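Local coordinates for protein kirola (PDB 4IGV) that is a kiwifruit allergen of the ripening-related, major latex protein family, whose Bet v 1-like fold suggests, without proof, binding of small hydrophobic ligands, at residues Q40-L45 / S54-K59; E66-D71 / E89-E94; F85-G90 / F99-Q104; E94-F99 / E128-L133. One frame throughout, in Å; residues are numbered along the deposited sequence. Where two conformers were deposited one is given.

How the contacts relate
All four contacts lie on or beside the one antiparallel sheet of this Bet v 1-like chain. Contact 1 pairs the outermost strand 39-46 with 55-62, and its centre is about 11 Å from that of contact 2, to which it is joined by a probable hydrogen bond from Phe58 N to Ala69 O, 2.8 Å. Contact 2 passes into contact 3 through the shared Glu89 and Gly90, with Leu92 CD1 lying 3.4 Å from Ile87 CD1. Contacts 3 and 4 share Phe99, and Leu133 CD2 reaches both Leu92 and Ile101. Contacts 1 and 4 are farthest apart, about 19 Å between centres. An unidentified ligand, probably from the crystallisation liquor, is hydrogen-bonded to Asp71 OD2 beside contact 2.

Contact 1: Q40-L45 / S54-K59; sequences QGVDLL and SVIFFK
Lys59 O is gripped by two successive backbone amides, Gln40 N at 2.8 Å and Gly41 N at 3.2 Å, and this doubled pairing marks a classic beta bulge in the hairpin of strands 39-46 and 55-62. Both bonds are bent, with angles at hydrogen of 150° and 146°, as expected when two donors share one carbonyl. Beyond the bulge the antiparallel register is regular: Asp43 and Phe57 form a hydrogen-bonded pair, Asp43 N to Phe57 O and Phe57 N to Asp43 O, and Leu45 N continues the series to Val55 O. On the face of Val42, Leu44, Ile56 and Phe58 the contact is apolar. Val42 CG1 touches Ile56 CG2 at 3.6 Å and Phe58 CE1 at 3.9 Å. Ile56 CG2 in turn lies over one face of the Phe58 ring, displaced toward the rim. Trp49 and Leu28 add to this layer from loops, and Ile31 reaches Val42 from helix 30-34. The other face carries Asp43, Phe57 and Lys59. There Leu45 CD1 meets Phe57 CB at 3.9 Å, whereas the Asp43 carboxylate runs alongside the Phe57 ring with the two planes only 20° apart, bringing Asp43 OD2 to the ring edge, 3.9 Å from Phe57 CD2.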
loop_
_atom_site.group_PDB
_atom_site.type_symbol
_atom_site.label_atom_id
_atom_site.label_comp_id
_atom_site.label_asym_id
_atom_site.label_seq_id
_atom_site.Cartn_x
_atom_site.Cartn_y
_atom_site.Cartn_z
ATOM N N GLN A 40 10.459 -2.827 -6.746
ATOM C CA GLN A 40 11.136 -3.423 -7.899
ATOM C C GLN A 40 10.222 -4.258 -8.793
ATOM O O GLN A 40 10.571 -4.519 -9.942
ATOM C CB GLN A 40 12.287 -4.272 -7.456
ATOM C CG GLN A 40 13.441 -3.489 -6.936
ATOM C CD GLN A 40 13.235 -2.913 -5.542
ATOM O OE1 GLN A 40 12.931 -3.642 -4.624
ATOM N NE2 GLN A 40 13.399 -1.591 -5.390
ATOM N N GLY A 41 9.074 -4.669 -8.288
ATOM C CA GLY A 41 8.146 -5.433 -9.113
ATOM C C GLY A 41 6.784 -5.486 -8.445
ATOM O O GLY A 41 6.681 -5.579 -7.224
ATOM N N VAL A 42 5.747 -5.407 -9.273
ATOM C CA VAL A 42 4.364 -5.667 -8.890
ATOM C C VAL A 42 3.807 -6.576 -9.955
ATOM O O VAL A 42 3.560 -6.149 -11.110
ATOM C CB VAL A 42 3.599 -4.380 -8.903
ATOM C CG1 VAL A 42 2.184 -4.630 -8.485
ATOM C CG2 VAL A 42 4.222 -3.310 -7.947
ATOM N N ASP A 43 3.559 -7.820 -9.548
ATOM C CA ASP A 43 3.200 -8.883 -10.490
ATOM C C ASP A 43 1.870 -9.494 -10.138
ATOM O O ASP A 43 1.717 -10.110 -9.064
ATOM C CB ASP A 43 4.243 -9.986 -10.502
ATOM C CG ASP A 43 5.616 -9.456 -10.836
ATOM O OD1 ASP A 43 5.739 -8.809 -11.906
ATOM O OD2 ASP A 43 6.513 -9.535 -9.965
ATOM N N LEU A 44 0.895 -9.341 -11.027
ATOM C CA LEU A 44 -0.387 -9.978 -10.847
ATOM C C LEU A 44 -0.175 -11.480 -10.989
ATOM O O LEU A 44 0.431 -11.947 -11.943
ATOM C CB LEU A 44 -1.358 -9.449 -11.919
ATOM C CG LEU A 44 -2.794 -9.982 -11.862
ATOM C CD1 LEU A 44 -3.530 -9.482 -10.623
ATOM C CD2 LEU A 44 -3.484 -9.489 -13.087
ATOM N N LEU A 45 -0.715 -12.229 -10.041
ATOM C CA LEU A 45 -0.648 -13.666 -10.052
ATOM C C LEU A 45 -1.963 -14.326 -10.374
ATOM O O LEU A 45 -1.956 -15.350 -11.019
ATOM C CB LEU A 45 -0.172 -14.146 -8.692
ATOM C CG LEU A 45 1.213 -13.750 -8.252
ATOM C CD1 LEU A 45 1.550 -14.462 -6.921
ATOM C CD2 LEU A 45 2.267 -14.049 -9.276
ATOM N N SER A 54 -8.162 -10.407 -6.462
ATOM C CA SER A 54 -6.945 -10.478 -7.232
ATOM C C SER A 54 -5.765 -10.698 -6.287
ATOM O O SER A 54 -5.771 -10.260 -5.087
ATOM C CB SER A 54 -6.727 -9.239 -8.104
ATOM O OG SER A 54 -6.763 -8.007 -7.392
ATOM N N VAL A 55 -4.740 -11.373 -6.781
ATOM C CA VAL A 55 -3.592 -11.738 -5.981
ATOM C C VAL A 55 -2.358 -11.139 -6.631
ATOM O O VAL A 55 -2.143 -11.343 -7.834
ATOM C CB VAL A 55 -3.456 -13.277 -5.880
ATOM C CG1 VAL A 55 -2.179 -13.696 -5.081
ATOM C CG2 VAL A 55 -4.730 -13.941 -5.313
ATOM N N ILE A 56 -1.584 -10.408 -5.851
ATOM C CA ILE A 56 -0.505 -9.591 -6.353
ATOM C C ILE A 56 0.770 -9.902 -5.561
ATOM O O ILE A 56 0.775 -9.976 -4.312
ATOM C CB ILE A 56 -0.834 -8.092 -6.310
ATOM C CG1 ILE A 56 -2.097 -7.802 -7.084
ATOM C CG2 ILE A 56 0.348 -7.262 -6.860
ATOM C CD1 ILE A 56 -2.560 -6.343 -6.919
ATOM N N PHE A 57 1.878 -10.042 -6.297
ATOM C CA PHE A 57 3.201 -10.271 -5.683
ATOM C C PHE A 57 4.021 -8.977 -5.769
ATOM O O PHE A 57 4.069 -8.367 -6.814
ATOM C CB PHE A 57 3.907 -11.398 -6.431
ATOM C CG PHE A 57 5.272 -11.766 -5.882
ATOM C CD1 PHE A 57 5.374 -12.525 -4.713
ATOM C CD2 PHE A 57 6.409 -11.418 -6.562
ATOM C CE1 PHE A 57 6.620 -12.889 -4.240
ATOM C CE2 PHE A 57 7.666 -11.803 -6.074
ATOM C CZ PHE A 57 7.722 -12.559 -4.907
ATOM N N PHE A 58 4.665 -8.596 -4.647
ATOM C CA PHE A 58 5.477 -7.400 -4.580
ATOM C C PHE A 58 6.908 -7.754 -4.288
ATOM O O PHE A 58 7.200 -8.570 -3.397
ATOM C CB PHE A 58 4.976 -6.485 -3.477
ATOM C CG PHE A 58 3.599 -5.941 -3.691
ATOM C CD1 PHE A 58 3.379 -4.804 -4.377
ATOM C CD2 PHE A 58 2.481 -6.615 -3.202
ATOM C CE1 PHE A 58 2.104 -4.288 -4.575
ATOM C CE2 PHE A 58 1.233 -6.104 -3.400
ATOM C CZ PHE A 58 1.043 -4.953 -4.069
ATOM N N LYS A 59 7.811 -7.139 -5.060
ATOM C CA LYS A 59 9.224 -7.181 -4.773
ATOM C C LYS A 59 9.580 -5.748 -4.374
ATOM O O LYS A 59 9.362 -4.816 -5.146
ATOM C CB LYS A 59 10.028 -7.582 -6.006
ATOM C CG LYS A 59 9.739 -8.988 -6.468
ATOM C CD LYS A 59 10.571 -9.306 -7.681
ATOM C CE LYS A 59 12.032 -9.342 -7.358
ATOM N NZ LYS A 59 12.808 -9.934 -8.484
#

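Contact 2: E66-D71 / E89-E94; sequences EKTAKD and EGDLME
Lys70 and Glu89 lie side by side and point the same way, a cross-strand pair where strand 65-77 of the antiparallel sheet meets the chain leaving strand 82-88. The salt bridge is long and weak: Lys70 NZ stands 3.5 Å from Glu89 OE1, and Lys70 CE comes slightly nearer, 3.4 Å from Glu89 OE1. Underneath, Lys70 N donates to Glu89 O and Glu89 N to Lys70 O. Asp91 is turned differently, its side chain running across those of Lys67 and Thr68. With CG anti to the carbonyl carbon (chi1 -62°), its carboxylate reaches back to the strand, where OD2 accepts from Thr68 N at 2.9 Å. That bond is nearly straight, 170° at hydrogen, although it arrives on the anti side and 29° out of the carboxylate plane. Asp91 N returns a bond to Thr68 O, so backbone and side chain clasp one residue. The Lys67 methylenes rest against the same carboxylate, CG 3.7 Å from Asp91 CG. Asp91 opens the short 3-10 turn 91-94, which is thereby fastened to the strand. Waters add to the polar shell: one links Asp91 OD1 to Lys67 NZ, one joins OD1 to Glu66 O, and another donates to Asp91 OD2, 2.6 Å away, and also bonds Thr68 OG1.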
loop_
_atom_site.group_PDB
_atom_site.type_symbol
_atom_site.label_atom_id
_atom_site.label_comp_id
_atom_site.label_asym_id
_atom_site.label_seq_id
_atom_site.Cartn_x
_atom_site.Cartn_y
_atom_site.Cartn_z
ATOM N N GLU A 66 16.046 -6.426 0.406
ATOM C CA GLU A 66 15.027 -6.863 -0.521
ATOM C C GLU A 66 14.061 -7.796 0.205
ATOM O O GLU A 66 14.484 -8.715 0.946
ATOM C CB GLU A 66 15.632 -7.533 -1.755
ATOM C CG GLU A 66 16.508 -6.592 -2.602
ATOM C CD GLU A 66 17.018 -7.234 -3.891
ATOM O OE1 GLU A 66 16.624 -8.369 -4.233
ATOM O OE2 GLU A 66 17.848 -6.581 -4.549
ATOM N N LYS A 67 12.786 -7.488 0.028
ATOM C CA LYS A 67 11.706 -8.237 0.638
ATOM C C LYS A 67 10.665 -8.596 -0.397
ATOM O O LYS A 67 10.638 -8.031 -1.483
ATOM C CB LYS A 67 11.077 -7.441 1.752
ATOM C CG LYS A 67 12.061 -7.262 2.956
ATOM C CD LYS A 67 11.420 -6.605 4.114
ATOM C CE LYS A 67 12.464 -6.183 5.119
ATOM N NZ LYS A 67 12.565 -7.094 6.256
ATOM N N THR A 68 9.800 -9.543 -0.058
ATOM C CA THR A 68 8.674 -9.865 -0.924
ATOM C C THR A 68 7.391 -9.980 -0.105
ATOM O O THR A 68 7.440 -10.218 1.103
ATOM C CB THR A 68 8.853 -11.166 -1.754
ATOM O OG1 THR A 68 8.870 -12.329 -0.894
ATOM C CG2 THR A 68 10.108 -11.120 -2.585
ATOM N N ALA A 69 6.262 -9.830 -0.767
ATOM C CA ALA A 69 4.944 -10.033 -0.147
ATOM C C ALA A 69 4.004 -10.516 -1.222
ATOM O O ALA A 69 4.084 -10.093 -2.384
ATOM C CB ALA A 69 4.419 -8.765 0.420
ATOM N N LYS A 70 3.097 -11.392 -0.847
ATOM C CA LYS A 70 1.986 -11.745 -1.702
ATOM C C LYS A 70 0.738 -11.286 -0.983
ATOM O O LYS A 70 0.502 -11.615 0.192
ATOM C CB LYS A 70 1.920 -13.264 -1.925
ATOM C CG LYS A 70 0.898 -13.689 -2.872
ATOM C CD LYS A 70 0.901 -15.198 -3.143
ATOM C CE LYS A 70 0.514 -15.976 -1.962
ATOM N NZ LYS A 70 0.351 -17.416 -2.376
ATOM N N ASP A 71 -0.087 -10.532 -1.694
ATOM C CA ASP A 71 -1.292 -9.929 -1.134
ATOM C C ASP A 71 -2.522 -10.317 -1.913
ATOM O O ASP A 71 -2.425 -10.576 -3.131
ATOM C CB ASP A 71 -1.284 -8.400 -1.208
ATOM C CG ASP A 71 -0.222 -7.725 -0.402
ATOM O OD1 ASP A 71 0.709 -8.364 0.116
ATOM O OD2 ASP A 71 -0.307 -6.452 -0.330
ATOM N N GLU A 89 1.525 -13.813 2.406
ATOM C CA GLU A 89 2.859 -14.394 2.523
ATOM C C GLU A 89 3.910 -13.323 2.411
ATOM O O GLU A 89 3.666 -12.287 1.801
ATOM C CB GLU A 89 3.123 -15.413 1.397
ATOM C CG GLU A 89 2.217 -16.580 1.328
ATOM C CD GLU A 89 2.624 -17.605 0.250
ATOM O OE1 GLU A 89 3.404 -17.257 -0.680
ATOM O OE2 GLU A 89 2.164 -18.768 0.338
ATOM N N GLY A 90 5.064 -13.576 2.972
ATOM C CA GLY A 90 6.229 -12.734 2.772
ATOM C C GLY A 90 6.945 -12.427 4.046
ATOM O O GLY A 90 6.638 -12.964 5.104
ATOM N N ASP A 91 7.954 -11.578 3.939
ATOM C CA ASP A 91 8.805 -11.272 5.089
ATOM C C ASP A 91 7.971 -10.790 6.272
ATOM O O ASP A 91 8.282 -11.121 7.424
ATOM C CB ASP A 91 9.867 -10.235 4.716
ATOM C CG ASP A 91 10.814 -10.731 3.641
ATOM O OD1 ASP A 91 11.966 -11.069 3.960
ATOM O OD2 ASP A 91 10.436 -10.815 2.456
ATOM N N LEU A 92 6.984 -9.946 6.021
ATOM C CA LEU A 92 6.138 -9.420 7.136
ATOM C C LEU A 92 5.467 -10.490 7.968
ATOM O O LEU A 92 5.243 -10.314 9.187
ATOM C CB LEU A 92 5.087 -8.433 6.599
ATOM C CG LEU A 92 5.567 -7.021 6.281
ATOM C CD1 LEU A 92 4.698 -6.256 5.315
ATOM C CD2 LEU A 92 5.804 -6.213 7.613
ATOM N N MET A 93 5.221 -11.633 7.346
ATOM C CA MET A 93 4.568 -12.733 8.034
ATOM C C MET A 93 5.493 -13.411 9.033
ATOM O O MET A 93 5.068 -14.249 9.801
ATOM C CB MET A 93 4.058 -13.763 7.022
ATOM C CG MET A 93 2.987 -13.242 6.078
ATOM S SD MET A 93 1.450 -12.838 6.942
ATOM C CE MET A 93 1.706 -11.087 7.089
ATOM N N GLU A 94 6.766 -13.053 9.020
ATOM C CA GLU A 94 7.699 -13.555 10.023
ATOM C C GLU A 94 7.524 -12.815 11.337
ATOM O O GLU A 94 8.023 -13.291 12.367
ATOM C CB GLU A 94 9.142 -13.410 9.536
ATOM C CG GLU A 94 9.472 -14.306 8.349
ATOM C CD GLU A 94 10.851 -14.012 7.744
ATOM O OE1 GLU A 94 11.282 -12.835 7.744
ATOM O OE2 GLU A 94 11.504 -14.964 7.271
HETATM O O HOH W 1 13.921 -11.168 2.138
HETATM O O HOH W 2 12.985 -9.995 6.261
HETATM O O HOH W 3 6.542 -8.745 3.403
HETATM O O HOH W 4 11.047 -12.641 0.748
#

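Contact 3: F85-G90 / F99-Q104; sequences FKIVEG and FIIIVQ
Phe85 and Ile101 form a hydrogen-bonded pair at one end of the paired stretch, with Phe85 N to Ile101 O and Ile101 N to Phe85 O both 2.8 Å. The first is almost straight, 177° at hydrogen, and the second lies in the carbonyl plane. Ile87 N extends the register to Phe99 O at 3.0 Å. Past this bond the backbones no longer pair directly: a water donates to Ile87 O and accepts from Phe99 N, bridging the strands where they part.

The side chains divide between the two faces. On the inner one, Ile87 and Phe99 run alongside each other, and the tip of Ile87, CD1, meets the Phe99 ring obliquely at CD2, 3.8 Å away. The same methyl group reaches Ile101 CD1 at 4.2 Å. Phe85 sends CG anti to its carbonyl carbon (chi1 -62°), which carries its ring edge toward the partner strand, where Phe85 CD2 is 3.7 Å from Ile101 O. On the other face, Ile100 CD1 packs across the aliphatic root of Lys86, 3.5 Å from Lys86 CB.

Further out, Trp116 and Phe118 of strand 112-122 border Ile101, while Asp71 lies against both Phe85 and Ile87 from strand 65-77. Leu92 and Met93 close over Ile87 from the connecting loop. At the C-terminal end of strand 82-88, Val88 and Glu89 both face Lys70 in a classic beta bulge. The whole is a beta hairpin, strands 82-88 and 96-107, within the curved antiparallel sheet of the Bet v 1 fold.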
loop_
_atom_site.group_PDB
_atom_site.type_symbol
_atom_site.label_atom_id
_atom_site.label_comp_id
_atom_site.label_asym_id
_atom_site.label_seq_id
_atom_site.Cartn_x
_atom_site.Cartn_y
_atom_site.Cartn_z
ATOM N N PHE A 85 -5.737 -4.327 0.985
ATOM C CA PHE A 85 -4.784 -5.395 0.677
ATOM C C PHE A 85 -4.517 -6.223 1.928
ATOM O O PHE A 85 -4.257 -5.684 3.010
ATOM C CB PHE A 85 -3.477 -4.789 0.252
ATOM C CG PHE A 85 -3.550 -3.942 -0.989
ATOM C CD1 PHE A 85 -3.438 -4.501 -2.249
ATOM C CD2 PHE A 85 -3.730 -2.592 -0.886
ATOM C CE1 PHE A 85 -3.525 -3.676 -3.414
ATOM C CE2 PHE A 85 -3.810 -1.759 -2.030
ATOM C CZ PHE A 85 -3.713 -2.313 -3.285
ATOM N N LYS A 86 -4.694 -7.537 1.829
ATOM C CA LYS A 86 -4.352 -8.467 2.906
ATOM C C LYS A 86 -3.024 -9.143 2.556
ATOM O O LYS A 86 -2.948 -9.784 1.529
ATOM C CB LYS A 86 -5.443 -9.526 3.121
ATOM C CG LYS A 86 -5.043 -10.612 4.098
ATOM C CD LYS A 86 -6.176 -11.633 4.234
ATOM C CE LYS A 86 -5.747 -12.807 5.017
ATOM N NZ LYS A 86 -6.898 -13.754 4.962
ATOM N N ILE A 87 -2.029 -9.051 3.415
ATOM C CA ILE A 87 -0.756 -9.722 3.195
ATOM C C ILE A 87 -0.887 -11.162 3.605
ATOM O O ILE A 87 -1.305 -11.451 4.730
ATOM C CB ILE A 87 0.425 -9.033 3.946
ATOM C CG1 ILE A 87 0.479 -7.538 3.611
ATOM C CG2 ILE A 87 1.758 -9.810 3.628
ATOM C CD1 ILE A 87 1.497 -6.717 4.419
ATOM N N VAL A 88 -0.589 -12.085 2.702
ATOM C CA VAL A 88 -0.792 -13.516 2.995
ATOM C C VAL A 88 0.491 -14.269 3.090
ATOM O O VAL A 88 0.564 -15.275 3.824
ATOM C CB VAL A 88 -1.761 -14.185 2.040
ATOM C CG1 VAL A 88 -3.170 -13.497 2.193
ATOM C CG2 VAL A 88 -1.321 -14.219 0.625
ATOM N N GLU A 89 1.525 -13.813 2.406
ATOM C CA GLU A 89 2.859 -14.394 2.523
ATOM C C GLU A 89 3.910 -13.323 2.411
ATOM O O GLU A 89 3.666 -12.287 1.801
ATOM C CB GLU A 89 3.123 -15.413 1.397
ATOM C CG GLU A 89 2.217 -16.580 1.328
ATOM C CD GLU A 89 2.624 -17.605 0.250
ATOM O OE1 GLU A 89 3.404 -17.257 -0.680
ATOM O OE2 GLU A 89 2.164 -18.768 0.338
ATOM N N GLY A 90 5.064 -13.576 2.972
ATOM C CA GLY A 90 6.229 -12.734 2.772
ATOM C C GLY A 90 6.945 -12.427 4.046
ATOM O O GLY A 90 6.638 -12.964 5.104
ATOM N N PHE A 99 -1.912 -8.919 8.671
ATOM C CA PHE A 99 -1.570 -7.570 8.268
ATOM C C PHE A 99 -2.438 -7.154 7.096
ATOM O O PHE A 99 -2.443 -7.812 6.068
ATOM C CB PHE A 99 -0.087 -7.473 7.901
ATOM C CG PHE A 99 0.534 -6.112 8.171
ATOM C CD1 PHE A 99 1.449 -5.951 9.131
ATOM C CD2 PHE A 99 0.142 -4.971 7.454
ATOM C CE1 PHE A 99 2.005 -4.715 9.394
ATOM C CE2 PHE A 99 0.700 -3.755 7.742
ATOM C CZ PHE A 99 1.614 -3.647 8.684
ATOM N N ILE A 100 -3.167 -6.058 7.288
ATOM C CA ILE A 100 -4.045 -5.482 6.280
ATOM C C ILE A 100 -3.640 -4.024 6.075
ATOM O O ILE A 100 -3.316 -3.321 7.017
ATOM C CB ILE A 100 -5.513 -5.484 6.757
ATOM C CG1 ILE A 100 -5.960 -6.918 7.108
ATOM C CG2 ILE A 100 -6.363 -4.889 5.720
ATOM C CD1 ILE A 100 -5.779 -7.773 6.137
ATOM N N ILE A 101 -3.604 -3.598 4.819
ATOM C CA ILE A 101 -3.290 -2.227 4.464
ATOM C C ILE A 101 -4.446 -1.675 3.651
ATOM O O ILE A 101 -4.847 -2.236 2.655
ATOM C CB ILE A 101 -2.015 -2.138 3.603
ATOM C CG1 ILE A 101 -0.819 -2.644 4.429
ATOM C CG2 ILE A 101 -1.752 -0.671 3.112
ATOM C CD1 ILE A 101 0.508 -2.674 3.636
ATOM N N ILE A 102 -5.007 -0.583 4.118
ATOM C CA ILE A 102 -6.101 0.119 3.430
ATOM C C ILE A 102 -5.579 1.419 2.903
ATOM O O ILE A 102 -4.951 2.203 3.647
ATOM C CB ILE A 102 -7.281 0.397 4.372
ATOM C CG1 ILE A 102 -7.721 -0.835 5.126
ATOM C CG2 ILE A 102 -8.440 0.978 3.575
ATOM C CD1 ILE A 102 -8.739 -0.483 6.254
ATOM N N VAL A 103 -5.786 1.656 1.620
ATOM C CA VAL A 103 -5.444 2.934 0.968
ATOM C C VAL A 103 -6.776 3.584 0.596
ATOM O O VAL A 103 -7.599 2.986 -0.054
ATOM C CB VAL A 103 -4.620 2.751 -0.339
ATOM C CG1 VAL A 103 -4.079 4.130 -0.780
ATOM C CG2 VAL A 103 -3.492 1.761 -0.172
ATOM N N GLN A 104 -6.994 4.808 1.042
ATOM C CA GLN A 104 -8.237 5.506 0.750
ATOM C C GLN A 104 -7.955 6.936 0.327
ATOM O O GLN A 104 -7.239 7.652 1.025
ATOM C CB GLN A 104 -9.141 5.492 2.010
ATOM C CG GLN A 104 -10.501 5.989 1.737
ATOM C CD GLN A 104 -10.674 7.455 2.011
ATOM O OE1 GLN A 104 -10.164 7.977 3.025
ATOM N NE2 GLN A 104 -11.406 8.146 1.133
HETATM O O HOH W 5 -2.885 -11.076 6.897
#

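Contact 4: E94-F99 / E128-L133; sequences ELYKTF and EEPNTL
With chi1 at -56°, Tyr96 places its ring anti to its own carbonyl carbon and aims it at Glu128 and Pro130, in the chain ahead of helix 131-145; Leu133, with CG anti to the backbone N (chi1 -172°), reaches Phe99 from the first turn of that helix. The hydroxyl of Tyr96 donates to the carbonyl of Glu128, OH to O 2.7 Å, the one hydrogen bond between the two segments. The acceptor lies near the plane of the tyrosine ring, whereas the donor is tilted 31° from the carbonyl plane. Pro130, at the N-cap position and the centre of an inverse gamma turn, brings CB to 3.6 Å from Tyr96 OH.

Phe99 supplies the apolar half. Its CE1 stands over the centre of the Tyr96 ring, 3.8 Å above the plane, an edge-to-face stack. Its outer end meets two residues: Pro130 CG is near the ring plane, at the edge, 3.9 Å from Phe99 CZ, and the Leu133 side chain points back at Phe99, its CD2 meeting the ring obliquely, 3.7 Å from Phe99 CZ. Phe118 and Tyr120 of strand 112-122 back the proline, and Met7 touches it from strand 4-12.

This contact joins the bend at the start of strand 96-107 to the entry of the long C-terminal helix of the Bet v 1 fold. The phenolic bond gives the hydroxyl of buried Tyr96 a backbone acceptor and probably limits how the ring can shift, while the contacts of Phe99 with Pro130 and Leu133 are apolar, consistent with hydrophobic packing.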
loop_
_atom_site.group_PDB
_atom_site.type_symbol
_atom_site.label_atom_id
_atom_site.label_comp_id
_atom_site.label_asym_id
_atom_site.label_seq_id
_atom_site.Cartn_x
_atom_site.Cartn_y
_atom_site.Cartn_z
ATOM N N GLU A 94 6.766 -13.053 9.020
ATOM C CA GLU A 94 7.699 -13.555 10.023
ATOM C C GLU A 94 7.524 -12.815 11.337
ATOM O O GLU A 94 8.023 -13.291 12.367
ATOM C CB GLU A 94 9.142 -13.410 9.536
ATOM C CG GLU A 94 9.472 -14.306 8.349
ATOM C CD GLU A 94 10.851 -14.012 7.744
ATOM O OE1 GLU A 94 11.282 -12.835 7.744
ATOM O OE2 GLU A 94 11.504 -14.964 7.271
ATOM N N LEU A 95 6.861 -11.652 11.310
ATOM C CA LEU A 95 6.643 -10.812 12.482
ATOM C C LEU A 95 5.191 -10.625 12.890
ATOM O O LEU A 95 4.905 -10.439 14.086
ATOM C CB LEU A 95 7.240 -9.407 12.219
ATOM C CG LEU A 95 8.736 -9.296 11.913
ATOM C CD1 LEU A 95 9.125 -7.867 11.540
ATOM C CD2 LEU A 95 9.510 -9.776 13.126
ATOM N N TYR A 96 4.282 -10.645 11.908
ATOM C CA TYR A 96 2.842 -10.427 12.097
ATOM C C TYR A 96 2.053 -11.649 11.687
ATOM O O TYR A 96 2.299 -12.249 10.639
ATOM C CB TYR A 96 2.376 -9.170 11.295
ATOM C CG TYR A 96 3.159 -7.940 11.657
ATOM C CD1 TYR A 96 2.854 -7.184 12.797
ATOM C CD2 TYR A 96 4.263 -7.535 10.902
ATOM C CE1 TYR A 96 3.623 -6.087 13.165
ATOM C CE2 TYR A 96 5.028 -6.426 11.253
ATOM C CZ TYR A 96 4.703 -5.701 12.386
ATOM O OH TYR A 96 5.518 -4.627 12.748
ATOM N N LYS A 97 1.094 -12.016 12.537
ATOM C CA LYS A 97 0.139 -13.059 12.238
ATOM C C LYS A 97 -0.768 -12.654 11.095
ATOM O O LYS A 97 -1.059 -13.435 10.200
ATOM C CB LYS A 97 -0.718 -13.350 13.475
ATOM C CG LYS A 97 -1.675 -14.508 13.280
ATOM C CD LYS A 97 -2.311 -14.895 14.577
ATOM C CE LYS A 97 -3.374 -15.976 14.370
ATOM N NZ LYS A 97 -4.158 -16.263 15.602
ATOM N N THR A 98 -1.216 -11.412 11.155
ATOM C CA THR A 98 -2.068 -10.820 10.157
ATOM C C THR A 98 -1.687 -9.373 9.905
ATOM O O THR A 98 -1.193 -8.692 10.788
ATOM C CB THR A 98 -3.558 -10.845 10.540
ATOM O OG1 THR A 98 -3.816 -10.015 11.659
ATOM C CG2 THR A 98 -4.028 -12.247 10.904
ATOM N N PHE A 99 -1.912 -8.919 8.671
ATOM C CA PHE A 99 -1.570 -7.570 8.268
ATOM C C PHE A 99 -2.438 -7.154 7.096
ATOM O O PHE A 99 -2.443 -7.812 6.068
ATOM C CB PHE A 99 -0.087 -7.473 7.901
ATOM C CG PHE A 99 0.534 -6.112 8.171
ATOM C CD1 PHE A 99 1.449 -5.951 9.131
ATOM C CD2 PHE A 99 0.142 -4.971 7.454
ATOM C CE1 PHE A 99 2.005 -4.715 9.394
ATOM C CE2 PHE A 99 0.700 -3.755 7.742
ATOM C CZ PHE A 99 1.614 -3.647 8.684
ATOM N N GLU A 128 7.965 -4.936 16.840
ATOM C CA GLU A 128 7.837 -3.486 16.749
ATOM C C GLU A 128 6.537 -3.098 16.056
ATOM O O GLU A 128 5.993 -3.892 15.259
ATOM C CB GLU A 128 9.022 -2.906 15.972
ATOM C CG GLU A 128 10.375 -3.123 16.612
ATOM C CD GLU A 128 11.515 -2.379 15.912
ATOM O OE1 GLU A 128 11.257 -1.679 14.905
ATOM O OE2 GLU A 128 12.675 -2.487 16.375
ATOM N N GLU A 129 6.012 -1.911 16.350
ATOM C CA GLU A 129 4.961 -1.333 15.509
ATOM C C GLU A 129 5.601 -1.051 14.121
ATOM O O GLU A 129 6.795 -0.753 14.018
ATOM C CB GLU A 129 4.352 -0.041 16.057
ATOM C CG GLU A 129 3.765 -0.008 17.456
ATOM C CD GLU A 129 3.315 -1.334 18.009
ATOM O OE1 GLU A 129 2.455 -1.988 17.383
ATOM O OE2 GLU A 129 3.793 -1.691 19.132
ATOM N N PRO A 130 4.809 -1.147 13.049
ATOM C CA PRO A 130 5.325 -1.061 11.669
ATOM C C PRO A 130 5.574 0.364 11.186
ATOM O O PRO A 130 5.158 0.775 10.067
ATOM C CB PRO A 130 4.249 -1.781 10.862
ATOM C CG PRO A 130 3.009 -1.574 11.640
ATOM C CD PRO A 130 3.405 -1.587 13.085
ATOM N N ASN A 131 6.313 1.135 11.977
ATOM C CA ASN A 131 6.601 2.512 11.576
ATOM C C ASN A 131 7.428 2.611 10.306
ATOM O O ASN A 131 7.181 3.470 9.480
ATOM C CB ASN A 131 7.281 3.286 12.727
ATOM C CG ASN A 131 6.309 3.535 13.867
ATOM O OD1 ASN A 131 5.352 4.306 13.714
ATOM N ND2 ASN A 131 6.509 2.868 14.965
ATOM N N THR A 132 8.384 1.715 10.142
ATOM C CA THR A 132 9.242 1.757 8.981
ATOM C C THR A 132 8.420 1.496 7.729
ATOM O O THR A 132 8.618 2.125 6.702
ATOM C CB THR A 132 10.414 0.737 9.091
ATOM O OG1 THR A 132 11.243 1.092 10.225
ATOM C CG2 THR A 132 11.256 0.746 7.849
ATOM N N LEU A 133 7.443 0.592 7.808
ATOM C CA LEU A 133 6.594 0.323 6.653
ATOM C C LEU A 133 5.683 1.523 6.330
ATOM O O LEU A 133 5.436 1.857 5.178
ATOM C CB LEU A 133 5.749 -0.946 6.915
ATOM C CG LEU A 133 4.966 -1.438 5.723
ATOM C CD1 LEU A 133 5.892 -1.954 4.582
ATOM C CD2 LEU A 133 3.929 -2.497 6.095
#